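Local coordinates for vanadium-dependent bromoperoxidase (Corallina officinalis, PDB 1QHB), which catalyses the bromination of organic substrates with hydrogen peroxide and bromide, using vanadate as cofactor and working as a calcium-binding homododecamer, at residues G104-R109 against D117-G122; E135-Q140 against E564-G569; D294-L299 against D458-K463; K392-Q397 against F557-L562. All coordinates share one frame; numbering follows the deposited sequence.

Contact 1 of 4, residues G104-R109 against D117-G122; sequences GLPIWR and DLEVRG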
loop_
_atom_site.group_PDB
_atom_site.type_symbol
_atom_site.label_atom_id
_atom_site.label_comp_id
_atom_site.label_asym_id
_atom_site.label_seq_id
_atom_site.Cartn_x
_atom_site.Cartn_y
_atom_site.Cartn_z
ATOM N N GLY A 104 14.406 55.905 25.446
ATOM C CA GLY A 104 13.862 54.637 24.941
ATOM C C GLY A 104 14.784 53.501 25.406
ATOM O O GLY A 104 14.589 52.317 25.157
ATOM N N LEU A 105 15.807 53.892 26.149
ATOM C CA LEU A 105 16.844 53.094 26.728
ATOM C C LEU A 105 16.377 52.574 28.092
ATOM O O LEU A 105 15.603 53.207 28.816
ATOM C CB LEU A 105 18.121 53.881 27.007
ATOM C CG LEU A 105 18.964 54.479 25.884
ATOM C CD1 LEU A 105 19.993 55.404 26.539
ATOM C CD2 LEU A 105 19.640 53.447 24.994
ATOM N N PRO A 106 16.920 51.417 28.447
ATOM C CA PRO A 106 16.579 50.786 29.703
ATOM C C PRO A 106 17.050 51.619 30.876
ATOM O O PRO A 106 17.998 52.398 30.911
ATOM C CB PRO A 106 17.238 49.415 29.664
ATOM C CG PRO A 106 17.784 49.251 28.299
ATOM C CD PRO A 106 17.849 50.593 27.646
ATOM N N ILE A 107 16.275 51.500 31.968
ATOM C CA ILE A 107 16.655 52.176 33.200
ATOM C C ILE A 107 17.199 51.087 34.126
ATOM O O ILE A 107 16.482 50.157 34.540
ATOM C CB ILE A 107 15.507 52.956 33.859
ATOM C CG1 ILE A 107 15.017 54.018 32.859
ATOM C CG2 ILE A 107 15.967 53.586 35.159
ATOM C CD1 ILE A 107 13.677 54.616 33.236
ATOM N N TRP A 108 18.496 51.144 34.388
ATOM C CA TRP A 108 19.148 50.087 35.134
ATOM C C TRP A 108 19.247 50.485 36.593
ATOM O O TRP A 108 19.142 51.703 36.813
ATOM C CB TRP A 108 20.572 49.877 34.583
ATOM C CG TRP A 108 20.564 49.469 33.141
ATOM C CD1 TRP A 108 21.050 50.177 32.088
ATOM C CD2 TRP A 108 20.080 48.231 32.615
ATOM N NE1 TRP A 108 20.858 49.481 30.910
ATOM C CE2 TRP A 108 20.282 48.260 31.230
ATOM C CE3 TRP A 108 19.479 47.108 33.191
ATOM C CZ2 TRP A 108 19.899 47.212 30.382
ATOM C CZ3 TRP A 108 19.083 46.083 32.374
ATOM C CH2 TRP A 108 19.296 46.144 30.985
ATOM N N ARG A 109 19.557 49.559 37.475
ATOM C CA ARG A 109 19.746 49.901 38.876
ATOM C C ARG A 109 21.152 50.440 39.138
ATOM O O ARG A 109 21.362 51.345 39.964
ATOM C CB ARG A 109 19.569 48.655 39.759
ATOM C CG ARG A 109 18.125 48.120 39.749
ATOM C CD ARG A 109 18.100 46.793 40.544
ATOM N NE ARG A 109 16.697 46.496 40.870
ATOM C CZ ARG A 109 15.839 45.816 40.128
ATOM N NH1 ARG A 109 16.236 45.277 38.971
ATOM N NH2 ARG A 109 14.600 45.668 40.582
ATOM N N ASP A 117 25.210 53.196 29.140
ATOM C CA ASP A 117 24.079 53.117 28.232
ATOM C C ASP A 117 23.878 51.709 27.716
ATOM O O ASP A 117 23.485 51.540 26.555
ATOM C CB ASP A 117 24.256 54.065 27.045
ATOM C CG ASP A 117 24.242 55.524 27.495
ATOM O OD1 ASP A 117 23.858 55.775 28.663
ATOM O OD2 ASP A 117 24.641 56.383 26.683
ATOM N N LEU A 118 23.965 50.688 28.569
ATOM C CA LEU A 118 23.803 49.320 28.048
ATOM C C LEU A 118 22.415 49.110 27.485
ATOM O O LEU A 118 21.432 49.666 28.013
ATOM C CB LEU A 118 24.021 48.377 29.249
ATOM C CG LEU A 118 25.485 48.337 29.742
ATOM C CD1 LEU A 118 25.669 47.290 30.817
ATOM C CD2 LEU A 118 26.458 48.077 28.591
ATOM N N GLU A 119 22.299 48.263 26.500
ATOM C CA GLU A 119 21.046 47.832 25.930
ATOM C C GLU A 119 20.854 46.372 26.396
ATOM O O GLU A 119 21.728 45.890 27.108
ATOM C CB GLU A 119 21.046 47.915 24.417
ATOM C CG GLU A 119 20.167 49.046 23.888
ATOM C CD GLU A 119 18.688 48.900 24.226
ATOM O OE1 GLU A 119 18.265 47.854 24.761
ATOM O OE2 GLU A 119 17.952 49.883 23.966
ATOM N N VAL A 120 19.757 45.752 25.996
ATOM C CA VAL A 120 19.416 44.410 26.372
ATOM C C VAL A 120 19.942 43.351 25.413
ATOM O O VAL A 120 20.230 43.671 24.263
ATOM C CB VAL A 120 17.880 44.202 26.464
ATOM C CG1 VAL A 120 17.316 45.162 27.495
ATOM C CG2 VAL A 120 17.217 44.409 25.114
ATOM N N ARG A 121 20.048 42.111 25.886
ATOM C CA ARG A 121 20.454 41.022 24.968
ATOM C C ARG A 121 19.266 40.058 24.969
ATOM O O ARG A 121 18.543 40.060 25.964
ATOM C CB ARG A 121 21.785 40.356 25.359
ATOM C CG ARG A 121 21.828 39.844 26.782
ATOM C CD ARG A 121 23.175 39.236 27.142
ATOM N NE ARG A 121 23.511 38.121 26.248
ATOM C CZ ARG A 121 24.256 37.073 26.533
ATOM N NH1 ARG A 121 24.791 36.925 27.746
ATOM N NH2 ARG A 121 24.435 36.200 25.533
ATOM N N GLY A 122 19.038 39.260 23.922
ATOM C CA GLY A 122 17.912 38.357 23.860
ATOM C C GLY A 122 18.262 36.893 24.054
ATOM O O GLY A 122 19.440 36.538 24.179
#
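W108 and P106 lie across L118 to V120, folding the loop before the short helix 111-115 over the loop that leaves it, where D117, at positive phi, ends the helix in a Schellman motif. The two segments run 92° apart, so they meet as crossing chains and not as paired strands. One hydrogen bond joins them, from NE1 of the W108 indole to O of L118 at 3.0 Å. That oxygen lies at the ring edge, in the indole plane, whereas NE1 stands above the carbonyl plane, 41° out of it. Tryptophan suits the place because it combines a broad apolar surface with an N-H at its rim. Apolar packing flanks the bond: CB of L118 lies 4.2 Å from CE2 of W108, and the valine branch CG1 of V120 reaches CH2 of the indole at 4.1 Å and CG of P106 at 4.2 Å. Over one indole face sits CB of P106, offset toward the rim. A phenylalanine in place of W108 would probably leave O of L118 without this donor. E119 adds a charged group; its chain bends at chi2 (-63°) and brings OE2 to 3.7 Å from CD of P106, across the proline ring. Its carboxylate forms a salt bridge with R99, and OE1 of E119 also accepts from N of V120 at 2.9 Å through its anti lone pair.

Contact 2 of 4, residues E135-Q140 against E564-G569; sequences EGPDAQ and EQIAIG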
loop_
_atom_site.group_PDB
_atom_site.type_symbol
_atom_site.label_atom_id
_atom_site.label_comp_id
_atom_site.label_asym_id
_atom_site.label_seq_id
_atom_site.Cartn_x
_atom_site.Cartn_y
_atom_site.Cartn_z
ATOM N N GLU A 135 19.889 13.380 10.205
ATOM C CA GLU A 135 20.612 12.178 10.676
ATOM C C GLU A 135 20.663 12.151 12.180
ATOM O O GLU A 135 20.651 13.219 12.832
ATOM C CB GLU A 135 22.013 12.118 10.091
ATOM C CG GLU A 135 22.966 13.191 10.582
ATOM C CD GLU A 135 24.350 13.165 10.002
ATOM O OE1 GLU A 135 24.672 12.315 9.116
ATOM O OE2 GLU A 135 25.161 14.014 10.426
ATOM N N GLY A 136 20.792 10.971 12.744
ATOM C CA GLY A 136 20.867 10.848 14.207
ATOM C C GLY A 136 19.520 10.873 14.888
ATOM O O GLY A 136 18.473 11.137 14.298
ATOM N N PRO A 137 19.514 10.559 16.185
ATOM C CA PRO A 137 18.305 10.606 16.976
ATOM C C PRO A 137 17.643 11.974 16.980
ATOM O O PRO A 137 18.358 13.012 17.063
ATOM C CB PRO A 137 18.758 10.311 18.396
ATOM C CG PRO A 137 20.112 9.754 18.261
ATOM C CD PRO A 137 20.725 10.234 16.994
ATOM N N ASP A 138 16.316 11.950 16.870
ATOM C CA ASP A 138 15.601 13.259 16.876
ATOM C C ASP A 138 15.895 13.913 18.222
ATOM O O ASP A 138 16.013 13.238 19.230
ATOM C CB ASP A 138 14.101 13.093 16.593
ATOM C CG ASP A 138 13.278 14.337 16.841
ATOM O OD1 ASP A 138 13.417 15.268 16.002
ATOM O OD2 ASP A 138 12.483 14.521 17.783
ATOM N N ALA A 139 15.991 15.220 18.301
ATOM C CA ALA A 139 16.248 15.984 19.502
ATOM C C ALA A 139 15.322 15.642 20.660
ATOM O O ALA A 139 15.758 15.689 21.826
ATOM C CB ALA A 139 16.024 17.458 19.191
ATOM N N GLN A 140 14.048 15.323 20.374
ATOM C CA GLN A 140 13.141 15.048 21.470
ATOM C C GLN A 140 13.028 13.582 21.850
ATOM O O GLN A 140 12.211 13.177 22.676
ATOM C CB GLN A 140 11.754 15.628 21.105
ATOM C CG GLN A 140 11.812 17.033 20.619
ATOM C CD GLN A 140 10.454 17.746 20.543
ATOM O OE1 GLN A 140 9.464 17.115 20.901
ATOM N NE2 GLN A 140 10.462 18.993 20.030
ATOM N N GLU A 564 27.092 11.562 24.001
ATOM C CA GLU A 564 27.596 10.233 23.656
ATOM C C GLU A 564 26.501 9.464 22.902
ATOM O O GLU A 564 26.801 8.815 21.896
ATOM C CB GLU A 564 27.923 9.428 24.923
ATOM C CG GLU A 564 28.435 8.027 24.602
ATOM C CD GLU A 564 28.866 7.279 25.842
ATOM O OE1 GLU A 564 28.044 7.143 26.771
ATOM O OE2 GLU A 564 30.006 6.813 25.896
ATOM N N GLN A 565 25.251 9.497 23.387
ATOM C CA GLN A 565 24.156 8.800 22.722
ATOM C C GLN A 565 23.885 9.330 21.308
ATOM O O GLN A 565 23.427 8.616 20.400
ATOM C CB GLN A 565 22.819 8.985 23.487
ATOM C CG GLN A 565 22.737 8.303 24.843
ATOM C CD GLN A 565 21.561 8.745 25.708
ATOM O OE1 GLN A 565 20.398 8.729 25.323
ATOM N NE2 GLN A 565 21.861 9.156 26.959
ATOM N N ILE A 566 24.006 10.663 21.178
ATOM C CA ILE A 566 23.718 11.299 19.885
ATOM C C ILE A 566 24.749 10.793 18.898
ATOM O O ILE A 566 24.391 10.410 17.802
ATOM C CB ILE A 566 23.728 12.841 20.002
ATOM C CG1 ILE A 566 22.554 13.436 20.793
ATOM C CG2 ILE A 566 23.766 13.516 18.650
ATOM C CD1 ILE A 566 21.183 12.957 20.361
ATOM N N ALA A 567 26.036 10.793 19.258
ATOM C CA ALA A 567 27.114 10.339 18.400
ATOM C C ALA A 567 26.944 8.880 18.002
ATOM O O ALA A 567 27.080 8.564 16.823
ATOM C CB ALA A 567 28.472 10.465 19.071
ATOM N N ILE A 568 26.625 8.025 18.966
ATOM C CA ILE A 568 26.428 6.586 18.691
ATOM C C ILE A 568 25.266 6.397 17.705
ATOM O O ILE A 568 25.320 5.590 16.773
ATOM C CB ILE A 568 26.162 5.828 20.027
ATOM C CG1 ILE A 568 27.423 5.598 20.818
ATOM C CG2 ILE A 568 25.433 4.502 19.764
ATOM C CD1 ILE A 568 27.327 5.103 22.267
ATOM N N GLY A 569 24.184 7.166 17.875
ATOM C CA GLY A 569 23.029 7.138 16.973
ATOM C C GLY A 569 23.320 7.502 15.533
ATOM O O GLY A 569 22.917 6.820 14.584
#
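G136 and G569 bring an irregular loop against the side of a helix, their CA atoms 5.1 Å apart. Both positions call for glycine. At G136 positive phi would jam a side chain against the preceding carbonyl, and at G569 a CB would run into CD of P137. With neither side chain present, the P137 ring can lie against the backbone of the helical turn, which G569 leaves bare of a side chain. Its CD atom rests on both O of I566, at 3.8 Å, and CA of G569, at 3.9 Å, while CG approaches O of Q565. The rigid, compact ring suits this place, where apolar carbon meets peptide groups already tied into the helix: O of Q565 accepts from N of G569 at 3.0 Å. The other partner is the end of the I566 side chain. Its CG1 lies beside the backbone N (chi1 -70°), and a further turn at chi2 (-51°) swings CD1 to 4.0 Å from CG of P137. A serine at P137 would probably lose this packing on I566 and leave a gap over the CA of G569. Just beyond, D138 forms an Asx turn with N of Q140 and a salt bridge with R11 of a neighbouring subunit. I566 also packs on R389 and A393 of helix 376-402, so the loop, that helix and helix 553-574 meet around one isoleucine.

Contact 3 of 4, residues D294-L299 against D458-K463; sequences DLKVFL and DVSPGK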
loop_
_atom_site.group_PDB
_atom_site.type_symbol
_atom_site.label_atom_id
_atom_site.label_comp_id
_atom_site.label_asym_id
_atom_site.label_seq_id
_atom_site.Cartn_x
_atom_site.Cartn_y
_atom_site.Cartn_z
ATOM N N ASP A 294 28.501 42.657 42.920
ATOM C CA ASP A 294 27.667 43.683 43.497
ATOM C C ASP A 294 26.202 43.372 43.133
ATOM O O ASP A 294 25.879 43.144 41.952
ATOM C CB ASP A 294 28.097 45.036 42.920
ATOM C CG ASP A 294 27.076 46.081 43.288
ATOM O OD1 ASP A 294 27.051 46.518 44.453
ATOM O OD2 ASP A 294 26.267 46.459 42.434
ATOM N N LEU A 295 25.318 43.466 44.138
ATOM C CA LEU A 295 23.912 43.209 43.954
ATOM C C LEU A 295 23.244 43.979 42.849
ATOM O O LEU A 295 22.522 43.347 42.024
ATOM C CB LEU A 295 23.139 43.494 45.252
ATOM C CG LEU A 295 21.662 43.033 45.174
ATOM C CD1 LEU A 295 21.649 41.528 44.945
ATOM C CD2 LEU A 295 20.901 43.447 46.428
ATOM N N LYS A 296 23.447 45.309 42.776
ATOM C CA LYS A 296 22.742 46.002 41.666
ATOM C C LYS A 296 23.224 45.636 40.294
ATOM O O LYS A 296 22.386 45.587 39.371
ATOM C CB LYS A 296 22.827 47.513 41.886
ATOM C CG LYS A 296 22.087 47.897 43.176
ATOM C CD LYS A 296 22.328 49.401 43.389
ATOM C CE LYS A 296 21.457 49.888 44.545
ATOM N NZ LYS A 296 21.245 51.359 44.404
ATOM N N VAL A 297 24.537 45.417 40.116
ATOM C CA VAL A 297 25.050 45.013 38.779
ATOM C C VAL A 297 24.551 43.605 38.483
ATOM O O VAL A 297 24.094 43.299 37.383
ATOM C CB VAL A 297 26.578 45.007 38.797
ATOM C CG1 VAL A 297 27.166 44.433 37.542
ATOM C CG2 VAL A 297 27.129 46.406 39.095
ATOM N N PHE A 298 24.552 42.711 39.480
ATOM C CA PHE A 298 24.011 41.365 39.310
ATOM C C PHE A 298 22.539 41.403 38.877
ATOM O O PHE A 298 22.177 40.761 37.892
ATOM C CB PHE A 298 24.182 40.609 40.618
ATOM C CG PHE A 298 23.323 39.364 40.690
ATOM C CD1 PHE A 298 23.812 38.153 40.199
ATOM C CD2 PHE A 298 22.041 39.423 41.246
ATOM C CE1 PHE A 298 23.012 37.008 40.277
ATOM C CE2 PHE A 298 21.245 38.294 41.278
ATOM C CZ PHE A 298 21.733 37.091 40.799
ATOM N N LEU A 299 21.709 42.278 39.456
ATOM C CA LEU A 299 20.293 42.363 39.066
ATOM C C LEU A 299 20.143 42.939 37.689
ATOM O O LEU A 299 19.323 42.423 36.928
ATOM C CB LEU A 299 19.515 43.189 40.069
ATOM C CG LEU A 299 19.429 42.602 41.479
ATOM C CD1 LEU A 299 18.792 43.625 42.436
ATOM C CD2 LEU A 299 18.585 41.340 41.485
ATOM N N ASP A 458 31.598 50.045 43.252
ATOM C CA ASP A 458 30.207 49.637 43.140
ATOM C C ASP A 458 29.626 49.494 44.535
ATOM O O ASP A 458 30.171 48.801 45.393
ATOM C CB ASP A 458 30.028 48.318 42.393
ATOM C CG ASP A 458 30.156 48.487 40.898
ATOM O OD1 ASP A 458 29.870 49.609 40.423
ATOM O OD2 ASP A 458 30.545 47.513 40.213
ATOM N N VAL A 459 28.548 50.227 44.807
ATOM C CA VAL A 459 27.951 50.174 46.141
ATOM C C VAL A 459 26.497 49.704 46.098
ATOM O O VAL A 459 25.668 50.100 45.285
ATOM C CB VAL A 459 28.000 51.500 46.918
ATOM C CG1 VAL A 459 27.677 51.222 48.382
ATOM C CG2 VAL A 459 29.343 52.207 46.820
ATOM N N SER A 460 26.209 48.783 47.017
ATOM C CA SER A 460 24.887 48.209 47.216
ATOM C C SER A 460 24.736 47.887 48.707
ATOM O O SER A 460 25.727 47.576 49.374
ATOM C CB SER A 460 24.680 46.909 46.433
ATOM O OG SER A 460 24.848 47.168 45.053
ATOM N N PRO A 461 23.518 47.973 49.224
ATOM C CA PRO A 461 23.266 47.692 50.620
ATOM C C PRO A 461 23.576 46.235 50.959
ATOM O O PRO A 461 23.362 45.324 50.159
ATOM C CB PRO A 461 21.784 47.971 50.810
ATOM C CG PRO A 461 21.284 48.593 49.560
ATOM C CD PRO A 461 22.291 48.341 48.477
ATOM N N GLY A 462 24.070 45.982 52.161
ATOM C CA GLY A 462 24.409 44.684 52.676
ATOM C C GLY A 462 25.761 44.148 52.237
ATOM O O GLY A 462 26.534 44.724 51.483
ATOM N N LYS A 463 26.067 42.976 52.783
ATOM C CA LYS A 463 27.261 42.224 52.408
ATOM C C LYS A 463 26.891 41.550 51.073
ATOM O O LYS A 463 25.696 41.526 50.708
ATOM C CB LYS A 463 27.629 41.180 53.444
ATOM C CG LYS A 463 28.091 41.729 54.779
ATOM C CD LYS A 463 28.962 40.727 55.515
ATOM C CE LYS A 463 28.170 39.946 56.538
ATOM N NZ LYS A 463 29.060 38.959 57.216
HETATM O O HOH W 1 28.238 46.350 46.849
HETATM O O HOH W 2 25.708 48.832 42.891
#
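The hydroxyl OG of S460 is held between two groups at the start of helix 295-302: the carboxylate of D294 and the backbone N-H of K296. It donates to OD1 of D294, though the modelled separation of 2.4 Å is too short to be taken at face value, and it accepts from N of K296 in a longer but nearly straight bond, 3.3 Å at 165°. Serine suits the place because a hydroxyl can give to an acid and receive from an amide at once. The carboxylate is itself engaged with the helix. With CG anti to the backbone N (chi1 169°), D294 turns OD2 back to accept from N of V297 at 3.1 Å, met on the anti side and 24° out of the carboxylate plane. Two waters extend the link: one donates to OD1 of D294 and, weakly, to O of D458, while the other joins OD2 of D294 to O of V459. Van der Waals contacts fill in around the polar centre. CB of L295 lies 3.9 Å from CB of S460, the aliphatic CG of K296 runs past OG of S460 at 3.4 Å, and CG2 of V297 meets OD2 of D458 at 3.8 Å. OD2 of D294 and OD2 of D458 are 4.9 Å apart; the amide groups of the helix start would probably ease the negative charge on D294. Aspartate here is a classical N-cap, its OD2 taking the N-H of V297 in the first helical turn, while S460, from the loop after helix 439-456, takes that of K296 and supports the cap from outside.

Contact 4 of 4, residues K392-Q397 against F557-L562; sequences KAVRYQ and FESLLL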
loop_
_atom_site.group_PDB
_atom_site.type_symbol
_atom_site.label_atom_id
_atom_site.label_comp_id
_atom_site.label_asym_id
_atom_site.label_seq_id
_atom_site.Cartn_x
_atom_site.Cartn_y
_atom_site.Cartn_z
ATOM N N LYS A 392 20.943 20.463 19.314
ATOM C CA LYS A 392 19.501 20.443 19.179
ATOM C C LYS A 392 18.903 19.644 20.317
ATOM O O LYS A 392 17.963 20.138 20.945
ATOM C CB LYS A 392 19.002 19.905 17.836
ATOM C CG LYS A 392 19.164 20.882 16.658
ATOM C CD LYS A 392 18.949 20.140 15.345
ATOM C CE LYS A 392 19.519 20.921 14.161
ATOM N NZ LYS A 392 18.985 20.285 12.903
ATOM N N ALA A 393 19.511 18.510 20.666
ATOM C CA ALA A 393 19.013 17.729 21.789
ATOM C C ALA A 393 19.145 18.479 23.106
ATOM O O ALA A 393 18.198 18.475 23.915
ATOM C CB ALA A 393 19.767 16.393 21.906
ATOM N N VAL A 394 20.303 19.132 23.344
ATOM C CA VAL A 394 20.425 19.798 24.664
ATOM C C VAL A 394 19.561 21.044 24.724
ATOM O O VAL A 394 19.154 21.395 25.860
ATOM C CB VAL A 394 21.897 20.082 25.053
ATOM C CG1 VAL A 394 22.405 21.396 24.525
ATOM C CG2 VAL A 394 22.050 20.054 26.559
ATOM N N ARG A 395 19.232 21.676 23.621
ATOM C CA ARG A 395 18.327 22.834 23.666
ATOM C C ARG A 395 16.913 22.429 24.055
ATOM O O ARG A 395 16.180 23.089 24.752
ATOM C CB ARG A 395 18.348 23.582 22.301
ATOM C CG ARG A 395 19.670 24.331 22.102
ATOM C CD ARG A 395 19.644 25.697 22.768
ATOM N NE ARG A 395 21.011 26.158 23.114
ATOM C CZ ARG A 395 21.405 27.405 22.837
ATOM N NH1 ARG A 395 20.574 28.248 22.213
ATOM N NH2 ARG A 395 22.614 27.823 23.148
ATOM N N TYR A 396 16.436 21.255 23.663
ATOM C CA TYR A 396 15.162 20.713 24.034
ATOM C C TYR A 396 15.158 20.516 25.547
ATOM O O TYR A 396 14.202 20.875 26.224
ATOM C CB TYR A 396 14.872 19.420 23.274
ATOM C CG TYR A 396 13.523 18.840 23.628
ATOM C CD1 TYR A 396 12.338 19.505 23.284
ATOM C CD2 TYR A 396 13.459 17.628 24.298
ATOM C CE1 TYR A 396 11.099 18.951 23.623
ATOM C CE2 TYR A 396 12.225 17.089 24.628
ATOM C CZ TYR A 396 11.057 17.741 24.293
ATOM O OH TYR A 396 9.868 17.127 24.622
ATOM N N GLN A 397 16.209 19.971 26.113
ATOM C CA GLN A 397 16.285 19.754 27.549
ATOM C C GLN A 397 16.350 21.123 28.221
ATOM O O GLN A 397 15.632 21.421 29.145
ATOM C CB GLN A 397 17.539 18.939 27.917
ATOM C CG GLN A 397 17.548 17.474 27.406
ATOM C CD GLN A 397 16.330 16.703 27.929
ATOM O OE1 GLN A 397 16.023 16.645 29.117
ATOM N NE2 GLN A 397 15.561 16.089 27.039
ATOM N N PHE A 557 28.074 16.445 33.686
ATOM C CA PHE A 557 28.084 14.968 33.589
ATOM C C PHE A 557 26.882 14.456 32.800
ATOM O O PHE A 557 27.001 13.662 31.882
ATOM C CB PHE A 557 28.221 14.312 34.944
ATOM C CG PHE A 557 28.234 12.796 34.871
ATOM C CD1 PHE A 557 29.353 12.141 34.441
ATOM C CD2 PHE A 557 27.129 12.067 35.258
ATOM C CE1 PHE A 557 29.377 10.761 34.386
ATOM C CE2 PHE A 557 27.150 10.685 35.194
ATOM C CZ PHE A 557 28.289 10.010 34.749
ATOM N N GLU A 558 25.675 14.932 33.101
ATOM C CA GLU A 558 24.519 14.433 32.338
ATOM C C GLU A 558 24.571 14.792 30.861
ATOM O O GLU A 558 24.060 13.995 30.050
ATOM C CB GLU A 558 23.208 14.911 32.976
ATOM C CG GLU A 558 23.028 14.364 34.394
ATOM C CD GLU A 558 22.974 12.838 34.449
ATOM O OE1 GLU A 558 22.827 12.143 33.434
ATOM O OE2 GLU A 558 23.068 12.268 35.556
ATOM N N SER A 559 25.116 15.944 30.494
ATOM C CA SER A 559 25.190 16.358 29.111
ATOM C C SER A 559 26.254 15.531 28.371
ATOM O O SER A 559 26.123 15.289 27.177
ATOM C CB SER A 559 25.542 17.822 28.994
ATOM O OG SER A 559 24.623 18.717 29.541
ATOM N N LEU A 560 27.334 15.145 29.054
ATOM C CA LEU A 560 28.335 14.296 28.411
ATOM C C LEU A 560 27.641 12.979 28.009
ATOM O O LEU A 560 27.826 12.578 26.866
ATOM C CB LEU A 560 29.512 14.014 29.377
ATOM C CG LEU A 560 30.393 15.279 29.564
ATOM C CD1 LEU A 560 31.256 15.155 30.804
ATOM C CD2 LEU A 560 31.241 15.443 28.324
ATOM N N LEU A 561 26.859 12.366 28.901
ATOM C CA LEU A 561 26.198 11.132 28.492
ATOM C C LEU A 561 25.226 11.335 27.322
ATOM O O LEU A 561 25.160 10.465 26.450
ATOM C CB LEU A 561 25.399 10.512 29.658
ATOM C CG LEU A 561 26.215 10.212 30.913
ATOM C CD1 LEU A 561 25.328 9.454 31.924
ATOM C CD2 LEU A 561 27.439 9.403 30.597
ATOM N N LEU A 562 24.535 12.470 27.284
ATOM C CA LEU A 562 23.580 12.711 26.201
ATOM C C LEU A 562 24.286 12.852 24.866
ATOM O O LEU A 562 23.784 12.269 23.859
ATOM C CB LEU A 562 22.728 13.948 26.479
ATOM C CG LEU A 562 21.712 14.425 25.451
ATOM C CD1 LEU A 562 20.540 13.442 25.438
ATOM C CD2 LEU A 562 21.163 15.831 25.677
#
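L562 reaches from helix 553-574 onto A393 and V394 of helix 376-402 in a buried, apolar helix-to-helix contact near the centre of the chain. The axes of the two short segments stay 10.9 Å apart and their directions differ by 137°, so the helices run in broadly opposed directions but steeply inclined to each other, at a wide separation, and the long side chain of L562 spans much of it. Leucine does so through a single methyl. Its CG stands anti to the backbone N (chi1 177°), which carries CD2 outward to 4.1 Å from CB of A393. The same CD2 lies 4.1 Å from the backbone N of V394 and 4.3 Å from CG of Q397, settling among residues of one helical turn. The small A393 lets the methyl come close to the opposing backbone, while Q397 offers only its aliphatic part here; its amide oxygen bonds to H402.

The second meeting point is more polar. CG2 of V394, anti to the backbone N, touches OG of S559 at 4.2 Å, a plain van der Waals contact. Serine suits the place because its small side chain carries a hydroxyl that can bond both to O of D555, in the preceding helical turn, and to N of S483. V394 also lies about 4 Å, nearest atoms, from the side chain of K398. S483 and K398 probably both bind vanadate, so this packing lies next to the cofactor pocket, within the helical core characteristic of vanadium haloperoxidases and the related PAP2 phosphatases.

In the fold
Going from the N terminus, contact 1 comes first, closing a short loop round helix 111-115 before any other contact opens. Contact 2 then opens at 135-140 and does not close until 564-569, so contacts 3 and 4 both nest inside its long loop. Those two cross, since their segments alternate along the chain: 294-299, 392-397, 458-463, 557-562. In space there are two groups. Contacts 1 and 3 touch where R109 packs on L299, joining the early loops to helix 295-302. Contacts 2 and 4, centres about 10 Å apart, share helix 553-574 and meet where A139 and Q140 pack on helix 376-402, and contact 4 is the one beside the probable vanadate site.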